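Local coordinates for CBS domain-containing protein (PDB 1PVM) that is of unknown function, but pairs two CBS domains with a metal-binding, zinc ribbon-like domain, at residues K63-I66 with K71-E74; E161-E166 with V172-N177. All coordinates share one frame; numbering follows the deposited sequence.

Contact 1: K63-I66 with K71-E74; sequences KRFI and KPDE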
ATOM      1  N   LYS B  63      -4.808  -5.878  -4.848  1.00 10.73           N
ATOM      2  CA  LYS B  63      -5.776  -6.974  -4.793  1.00 12.11           C
ATOM      3  C   LYS B  63      -6.662  -7.144  -6.020  1.00 11.87           C
ATOM      4  O   LYS B  63      -6.995  -8.266  -6.398  1.00 11.17           O
ATOM      5  CB  LYS B  63      -6.692  -6.806  -3.571  1.00 14.82           C
ATOM      6  CG  LYS B  63      -6.025  -6.985  -2.212  1.00 19.40           C
ATOM      7  CD  LYS B  63      -5.790  -8.450  -1.870  1.00 23.33           C
ATOM      8  CE  LYS B  63      -7.097  -9.223  -1.749  1.00 25.81           C
ATOM      9  NZ  LYS B  63      -6.879 -10.638  -1.317  1.00 27.83           N
ATOM     10  N   ARG B  64      -7.043  -6.036  -6.644  1.00 10.25           N
ATOM     11  CA  ARG B  64      -7.953  -6.116  -7.773  1.00 11.40           C
ATOM     12  C   ARG B  64      -7.418  -5.734  -9.143  1.00  9.99           C
ATOM     13  O   ARG B  64      -8.037  -6.061 -10.154  1.00 12.30           O
ATOM     14  CB  ARG B  64      -9.206  -5.313  -7.434  1.00 12.70           C
ATOM     15  CG  ARG B  64      -9.777  -5.724  -6.084  1.00 18.43           C
ATOM     16  CD  ARG B  64     -10.927  -4.843  -5.656  1.00 23.90           C
ATOM     17  NE  ARG B  64     -12.167  -5.603  -5.551  1.00 29.04           N
ATOM     18  CZ  ARG B  64     -12.808  -6.138  -6.586  1.00 31.16           C
ATOM     19  NH1 ARG B  64     -12.327  -5.995  -7.813  1.00 32.35           N
ATOM     20  NH2 ARG B  64     -13.935  -6.812  -6.392  1.00 31.91           N
ATOM     21  N   PHE B  65      -6.286  -5.043  -9.200  1.00  8.48           N
ATOM     22  CA  PHE B  65      -5.728  -4.697 -10.502  1.00  7.33           C
ATOM     23  C   PHE B  65      -4.627  -5.659 -10.941  1.00  7.29           C
ATOM     24  O   PHE B  65      -4.708  -6.254 -12.011  1.00  6.88           O
ATOM     25  CB  PHE B  65      -5.146  -3.287 -10.525  1.00  6.80           C
ATOM     26  CG  PHE B  65      -4.268  -3.037 -11.718  1.00  5.75           C
ATOM     27  CD1 PHE B  65      -4.818  -2.918 -12.991  1.00  7.04           C
ATOM     28  CD2 PHE B  65      -2.884  -2.995 -11.581  1.00  6.47           C
ATOM     29  CE1 PHE B  65      -4.002  -2.764 -14.111  1.00  5.92           C
ATOM     30  CE2 PHE B  65      -2.060  -2.844 -12.691  1.00  6.09           C
ATOM     31  CZ  PHE B  65      -2.621  -2.728 -13.958  1.00  6.41           C
ATOM     32  N   ILE B  66      -3.591  -5.802 -10.124  1.00  6.96           N
ATOM     33  CA  ILE B  66      -2.484  -6.675 -10.493  1.00  6.17           C
ATOM     34  C   ILE B  66      -2.922  -8.078 -10.937  1.00  7.41           C
ATOM     35  O   ILE B  66      -2.440  -8.582 -11.949  1.00  7.40           O
ATOM     36  CB  ILE B  66      -1.452  -6.792  -9.345  1.00  6.47           C
ATOM     37  CG1 ILE B  66      -0.889  -5.406  -8.991  1.00  7.49           C
ATOM     38  CG2 ILE B  66      -0.313  -7.714  -9.759  1.00  6.80           C
ATOM     39  CD1 ILE B  66      -0.073  -4.744 -10.085  1.00  8.45           C
ATOM     40  N   LYS B  71      -2.054  -4.140 -18.668  1.00 10.79           N
ATOM     41  CA  LYS B  71      -1.287  -2.907 -18.546  1.00 10.48           C
ATOM     42  C   LYS B  71      -2.140  -1.904 -17.773  1.00 11.08           C
ATOM     43  O   LYS B  71      -3.366  -1.887 -17.908  1.00  9.98           O
ATOM     44  CB  LYS B  71      -0.972  -2.326 -19.925  1.00 11.74           C
ATOM     45  CG  LYS B  71      -0.061  -3.190 -20.778  1.00 14.24           C
ATOM     46  CD  LYS B  71       0.029  -2.656 -22.201  1.00 17.82           C
ATOM     47  CE  LYS B  71       0.575  -1.241 -22.229  1.00 20.48           C
ATOM     48  NZ  LYS B  71       0.696  -0.719 -23.620  1.00 26.10           N
ATOM     49  N   PRO B  72      -1.502  -1.057 -16.951  1.00  9.91           N
ATOM     50  CA  PRO B  72      -2.203  -0.045 -16.158  1.00 10.60           C
ATOM     51  C   PRO B  72      -3.081   0.893 -16.996  1.00 11.02           C
ATOM     52  O   PRO B  72      -4.095   1.395 -16.513  1.00 10.85           O
ATOM     53  CB  PRO B  72      -1.062   0.708 -15.476  1.00 12.62           C
ATOM     54  CG  PRO B  72      -0.020  -0.328 -15.307  1.00 13.73           C
ATOM     55  CD  PRO B  72      -0.070  -1.110 -16.595  1.00 11.44           C
ATOM     56  N   ASP B  73      -2.694   1.139 -18.244  1.00 11.17           N
ATOM     57  CA  ASP B  73      -3.478   2.034 -19.099  1.00 14.25           C
ATOM     58  C   ASP B  73      -4.662   1.351 -19.787  1.00 14.13           C
ATOM     59  O   ASP B  73      -5.384   1.994 -20.553  1.00 14.85           O
ATOM     60  CB  ASP B  73      -2.583   2.683 -20.168  1.00 16.93           C
ATOM     61  CG  ASP B  73      -2.143   1.698 -21.252  1.00 20.91           C
ATOM     62  OD1 ASP B  73      -2.647   0.554 -21.281  1.00 22.94           O
ATOM     63  OD2 ASP B  73      -1.294   2.077 -22.090  1.00 25.25           O
ATOM     64  N   GLU B  74      -4.866   0.063 -19.516  1.00 13.79           N
ATOM     65  CA  GLU B  74      -5.956  -0.693 -20.136  1.00 15.62           C
ATOM     66  C   GLU B  74      -7.078  -1.033 -19.166  1.00 14.35           C
ATOM     67  O   GLU B  74      -8.037  -1.718 -19.537  1.00 14.73           O
ATOM     68  CB  GLU B  74      -5.444  -2.014 -20.712  1.00 18.53           C
ATOM     69  CG  GLU B  74      -4.325  -1.907 -21.719  1.00 25.62           C
ATOM     70  CD  GLU B  74      -3.922  -3.272 -22.261  1.00 30.43           C
ATOM     71  OE1 GLU B  74      -3.651  -4.189 -21.446  1.00 31.05           O
ATOM     72  OE2 GLU B  74      -3.875  -3.428 -23.501  1.00 33.88           O
TER

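Contact 2: E161-E166 with V172-N177; sequences EPVYNE and VFRCSN. With HG (mercury (II) ion), chain D.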
ATOM      1  N   GLU B 161     -17.449 -11.368  -6.710  1.00 12.51           N
ATOM      2  CA  GLU B 161     -16.457 -12.386  -6.375  1.00 13.08           C
ATOM      3  C   GLU B 161     -15.526 -12.633  -7.556  1.00 11.10           C
ATOM      4  O   GLU B 161     -15.949 -12.591  -8.708  1.00 10.71           O
ATOM      5  CB  GLU B 161     -17.154 -13.701  -6.007  1.00 16.85           C
ATOM      6  CG  GLU B 161     -18.145 -13.616  -4.845  1.00 24.72           C
ATOM      7  CD  GLU B 161     -17.470 -13.498  -3.484  1.00 31.60           C
ATOM      8  OE1 GLU B 161     -18.191 -13.497  -2.462  1.00 34.85           O
ATOM      9  OE2 GLU B 161     -16.221 -13.408  -3.432  1.00 35.67           O
ATOM     10  N   PRO B 162     -14.244 -12.910  -7.279  1.00 10.94           N
ATOM     11  CA  PRO B 162     -13.225 -13.170  -8.305  1.00 11.47           C
ATOM     12  C   PRO B 162     -13.438 -14.481  -9.056  1.00  9.53           C
ATOM     13  O   PRO B 162     -13.778 -15.487  -8.449  1.00 10.87           O
ATOM     14  CB  PRO B 162     -11.919 -13.228  -7.506  1.00 11.43           C
ATOM     15  CG  PRO B 162     -12.243 -12.579  -6.182  1.00 15.49           C
ATOM     16  CD  PRO B 162     -13.661 -12.967  -5.928  1.00 12.82           C
ATOM     17  N   VAL B 163     -13.238 -14.458 -10.368  1.00  9.40           N
ATOM     18  CA  VAL B 163     -13.336 -15.667 -11.189  1.00  9.38           C
ATOM     19  C   VAL B 163     -11.953 -15.802 -11.834  1.00  9.55           C
ATOM     20  O   VAL B 163     -11.557 -14.968 -12.653  1.00  9.54           O
ATOM     21  CB  VAL B 163     -14.399 -15.551 -12.297  1.00  9.45           C
ATOM     22  CG1 VAL B 163     -14.366 -16.804 -13.164  1.00  8.98           C
ATOM     23  CG2 VAL B 163     -15.784 -15.368 -11.681  1.00  9.66           C
ATOM     24  N   TYR B 164     -11.227 -16.850 -11.452  1.00 10.30           N
ATOM     25  CA  TYR B 164      -9.871 -17.082 -11.942  1.00 10.49           C
ATOM     26  C   TYR B 164      -9.759 -18.077 -13.086  1.00 11.80           C
ATOM     27  O   TYR B 164     -10.629 -18.930 -13.263  1.00 11.34           O
ATOM     28  CB  TYR B 164      -8.988 -17.598 -10.806  1.00 11.51           C
ATOM     29  CG  TYR B 164      -8.973 -16.746  -9.558  1.00 11.64           C
ATOM     30  CD1 TYR B 164      -9.861 -16.990  -8.509  1.00 11.73           C
ATOM     31  CD2 TYR B 164      -8.052 -15.712  -9.416  1.00 12.27           C
ATOM     32  CE1 TYR B 164      -9.826 -16.227  -7.345  1.00 11.22           C
ATOM     33  CE2 TYR B 164      -8.009 -14.944  -8.261  1.00 12.00           C
ATOM     34  CZ  TYR B 164      -8.896 -15.204  -7.230  1.00 12.23           C
ATOM     35  OH  TYR B 164      -8.838 -14.446  -6.083  1.00 12.89           O
ATOM     36  N   ASN B 165      -8.678 -17.958 -13.861  1.00 11.63           N
ATOM     37  CA  ASN B 165      -8.416 -18.895 -14.950  1.00 11.82           C
ATOM     38  C   ASN B 165      -7.206 -19.742 -14.543  1.00 12.42           C
ATOM     39  O   ASN B 165      -6.735 -19.632 -13.410  1.00 12.10           O
ATOM     40  CB  ASN B 165      -8.187 -18.171 -16.285  1.00 11.19           C
ATOM     41  CG  ASN B 165      -6.953 -17.288 -16.295  1.00 12.49           C
ATOM     42  OD1 ASN B 165      -6.762 -16.500 -17.231  1.00 17.32           O
ATOM     43  ND2 ASN B 165      -6.106 -17.415 -15.279  1.00 10.77           N
ATOM     44  N   GLU B 166      -6.704 -20.581 -15.447  1.00 13.79           N
ATOM     45  CA  GLU B 166      -5.582 -21.464 -15.117  1.00 15.78           C
ATOM     46  C   GLU B 166      -4.268 -20.774 -14.763  1.00 16.42           C
ATOM     47  O   GLU B 166      -3.387 -21.384 -14.138  1.00 15.10           O
ATOM     48  CB  GLU B 166      -5.344 -22.456 -16.256  1.00 18.79           C
ATOM     49  CG  GLU B 166      -4.902 -21.834 -17.569  1.00 25.31           C
ATOM     50  CD  GLU B 166      -4.901 -22.846 -18.707  1.00 29.55           C
ATOM     51  OE1 GLU B 166      -4.330 -23.947 -18.527  1.00 34.28           O
ATOM     52  OE2 GLU B 166      -5.469 -22.540 -19.778  1.00 30.09           O
ATOM     53  N   VAL B 172     -12.728 -11.917 -14.430  1.00 12.28           N
ATOM     54  CA  VAL B 172     -13.783 -10.952 -14.153  1.00 11.34           C
ATOM     55  C   VAL B 172     -14.151 -11.107 -12.691  1.00 11.05           C
ATOM     56  O   VAL B 172     -13.688 -12.028 -12.018  1.00 10.10           O
ATOM     57  CB  VAL B 172     -15.100 -11.241 -14.958  1.00 11.90           C
ATOM     58  CG1 VAL B 172     -14.841 -11.239 -16.454  1.00 11.26           C
ATOM     59  CG2 VAL B 172     -15.699 -12.571 -14.517  1.00 13.01           C
ATOM     60  N   PHE B 173     -14.964 -10.178 -12.205  1.00 10.81           N
ATOM     61  CA  PHE B 173     -15.501 -10.258 -10.859  1.00 10.65           C
ATOM     62  C   PHE B 173     -16.963 -10.454 -11.214  1.00 10.94           C
ATOM     63  O   PHE B 173     -17.522  -9.704 -12.019  1.00 11.35           O
ATOM     64  CB  PHE B 173     -15.288  -8.969 -10.060  1.00 10.47           C
ATOM     65  CG  PHE B 173     -13.990  -8.946  -9.299  1.00 11.68           C
ATOM     66  CD1 PHE B 173     -12.819  -8.496  -9.903  1.00 11.76           C
ATOM     67  CD2 PHE B 173     -13.926  -9.432  -7.996  1.00 11.97           C
ATOM     68  CE1 PHE B 173     -11.602  -8.534  -9.226  1.00 10.52           C
ATOM     69  CE2 PHE B 173     -12.708  -9.473  -7.312  1.00 11.94           C
ATOM     70  CZ  PHE B 173     -11.545  -9.023  -7.935  1.00 10.32           C
ATOM     71  N   ARG B 174     -17.566 -11.485 -10.642  1.00 10.71           N
ATOM     72  CA  ARG B 174     -18.950 -11.828 -10.936  1.00 11.62           C
ATOM     73  C   ARG B 174     -19.865 -11.626  -9.741  1.00 10.04           C
ATOM     74  O   ARG B 174     -19.519 -11.980  -8.620  1.00 10.28           O
ATOM     75  CB  ARG B 174     -19.001 -13.289 -11.391  1.00 12.32           C
ATOM     76  CG  ARG B 174     -20.381 -13.853 -11.668  1.00 15.77           C
ATOM     77  CD  ARG B 174     -20.251 -15.325 -12.053  1.00 21.03           C
ATOM     78  NE  ARG B 174     -19.321 -15.485 -13.169  1.00 27.52           N
ATOM     79  CZ  ARG B 174     -18.615 -16.587 -13.419  1.00 29.33           C
ATOM     80  NH1 ARG B 174     -18.723 -17.649 -12.626  1.00 27.91           N
ATOM     81  NH2 ARG B 174     -17.791 -16.621 -14.462  1.00 27.67           N
ATOM     82  N   CYS B 175     -21.036 -11.057  -9.987  1.00 10.58           N
ATOM     83  CA  CYS B 175     -21.997 -10.834  -8.918  1.00 10.93           C
ATOM     84  C   CYS B 175     -22.509 -12.164  -8.361  1.00 13.22           C
ATOM     85  O   CYS B 175     -22.822 -13.090  -9.116  1.00 13.86           O
ATOM     86  CB  CYS B 175     -23.172 -10.016  -9.437  1.00 11.48           C
ATOM     87  SG  CYS B 175     -24.449  -9.784  -8.192  1.00 12.28           S
ATOM     88  N   SER B 176     -22.603 -12.250  -7.038  1.00 13.42           N
ATOM     89  CA  SER B 176     -23.070 -13.466  -6.382  1.00 15.95           C
ATOM     90  C   SER B 176     -24.593 -13.523  -6.261  1.00 16.78           C
ATOM     91  O   SER B 176     -25.140 -14.511  -5.775  1.00 18.54           O
ATOM     92  CB  SER B 176     -22.454 -13.576  -4.989  1.00 14.83           C
ATOM     93  OG  SER B 176     -22.947 -12.542  -4.156  1.00 17.95           O
ATOM     94  N   ASN B 177     -25.275 -12.464  -6.685  1.00 17.88           N
ATOM     95  CA  ASN B 177     -26.735 -12.427  -6.622  1.00 19.83           C
ATOM     96  C   ASN B 177     -27.300 -13.388  -7.677  1.00 21.73           C
ATOM     97  O   ASN B 177     -27.088 -13.203  -8.876  1.00 20.58           O
ATOM     98  CB  ASN B 177     -27.238 -11.003  -6.890  1.00 19.87           C
ATOM     99  CG  ASN B 177     -28.754 -10.872  -6.765  1.00 20.26           C
ATOM    100  OD1 ASN B 177     -29.478 -11.866  -6.706  1.00 19.91           O
ATOM    101  ND2 ASN B 177     -29.235  -9.636  -6.738  1.00 17.20           N
TER
HETATM  102 HG    HG D 602     -25.693  -7.908  -9.419  1.00 24.85          HG

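Contact 1: K63-I66 with K71-E74
F65 sends its ring toward the 71-74 turn because CG stands opposite the backbone N (chi1 165°), beside its own carbonyl carbon, and chi2 near 71° sets the plane of the ring. The ring tip, CZ, then arrives at P72. F65 lies near the end of helix 58-65, the last helix of the first CBS domain. The partner is a type I beta turn in the loop that follows, with P72 and D73 at its two central positions. CZ of F65 comes 3.5 Å from CA of P72 and 3.8 Å from CG of P72, so the ring tip touches the pyrrolidine at its backbone CA and at its CG. The proline lies at a slant to the F65 ring, neither over its face nor at its edge. K71 takes part through its carbonyl carbon: K71 C lies in the plane of the F65 ring, at its edge, with F65 CZ to K71 C 3.9 Å. No hydrogen bond joins the segments; they meet by van der Waals contact, and the area is small. An alanine in place of F65 would probably leave P72 without its aromatic partner and open a gap between the helix end and the turn. V28, V75 and V80 also pack on F65, as does I66 of the second subunit, which places the ring near the dimer interface. P72 also meets F29 of helix 28-38, and D73 OD2 is hydrogen-bonded to N69 of the second subunit. The turn is closed from within. E74 N donates to K71 O at 2.9 Å, the bond that closes it. K71 NZ and D73 OD2 form a long salt bridge of 3.8 Å. The E74 side chain folds back over the turn, where its OE1 accepts K71 N at 3.2 Å, on the anti side and 29° out of the carboxylate plane.

Contact 2: E161-E166 with V172-N177
V163 sets its CG2 methyl over the centre of the R174 guanidinium, 3.5 Å from CZ. The R174 chain runs straight out from the backbone and then turns at chi3 (-54°), which lays the flat group beneath the valine. V163 CB also meets V172 CG2 at 3.9 Å. V172, V163, R174 and E161 all point to this side of the sheet. P162 and F173 meet on the other side. P162 CG approaches F173 CE2 obliquely at 3.3 Å, and P162 CA makes an off-centre CH-pi contact with the same ring. The backbone sets this spacing. E161 and R174 are an antiparallel hydrogen-bonded pair: E161 N donates to R174 O almost straight (178°), and R174 N donates to E161 O at 2.8 Å. P162 and F173 form the next, non-hydrogen-bonded pair. Beyond it V163 N reaches V172 O through a more bent bond (146°). Strands 160-164 and 170-175 make the beta hairpin of the zinc ribbon-like domain. C175 ends the second strand, and its SG binds the mercury ion at 2.6 Å. C152, C155 and C180 complete the four-sulfur site, which holds Fe(2+) in another structure of this protein. N177 N donates to C175 SG at 3.2 Å, giving the metal-bound sulfur a second partner. Farther out, E183 forms a salt bridge with R174 NE, which probably limits the turning of the guanidinium. S176 OG bonds to V159 N, tying the end of one strand to the approach of the other. N177 OD1 accepts A179 N in the loop leading to C180.

Contact 1 is buried and contact 2 lies at the surface. They hold different elements: the end of helix 58-65 with the loop after it, and the hairpin 160-164/170-175. Contact 1 joins its segments by van der Waals contact, with no hydrogen bond across it, and sits at the dimer interface. Contact 2 adds backbone ladder bonds and a metal ligand, and no other chain of the assembly touches it. The two meet directly. R64, which takes no part in the F65 packing, reaches F173 in a cation-pi contact. This joins the first CBS domain to the metal-binding domain, although the contact centres are about 16 Å apart.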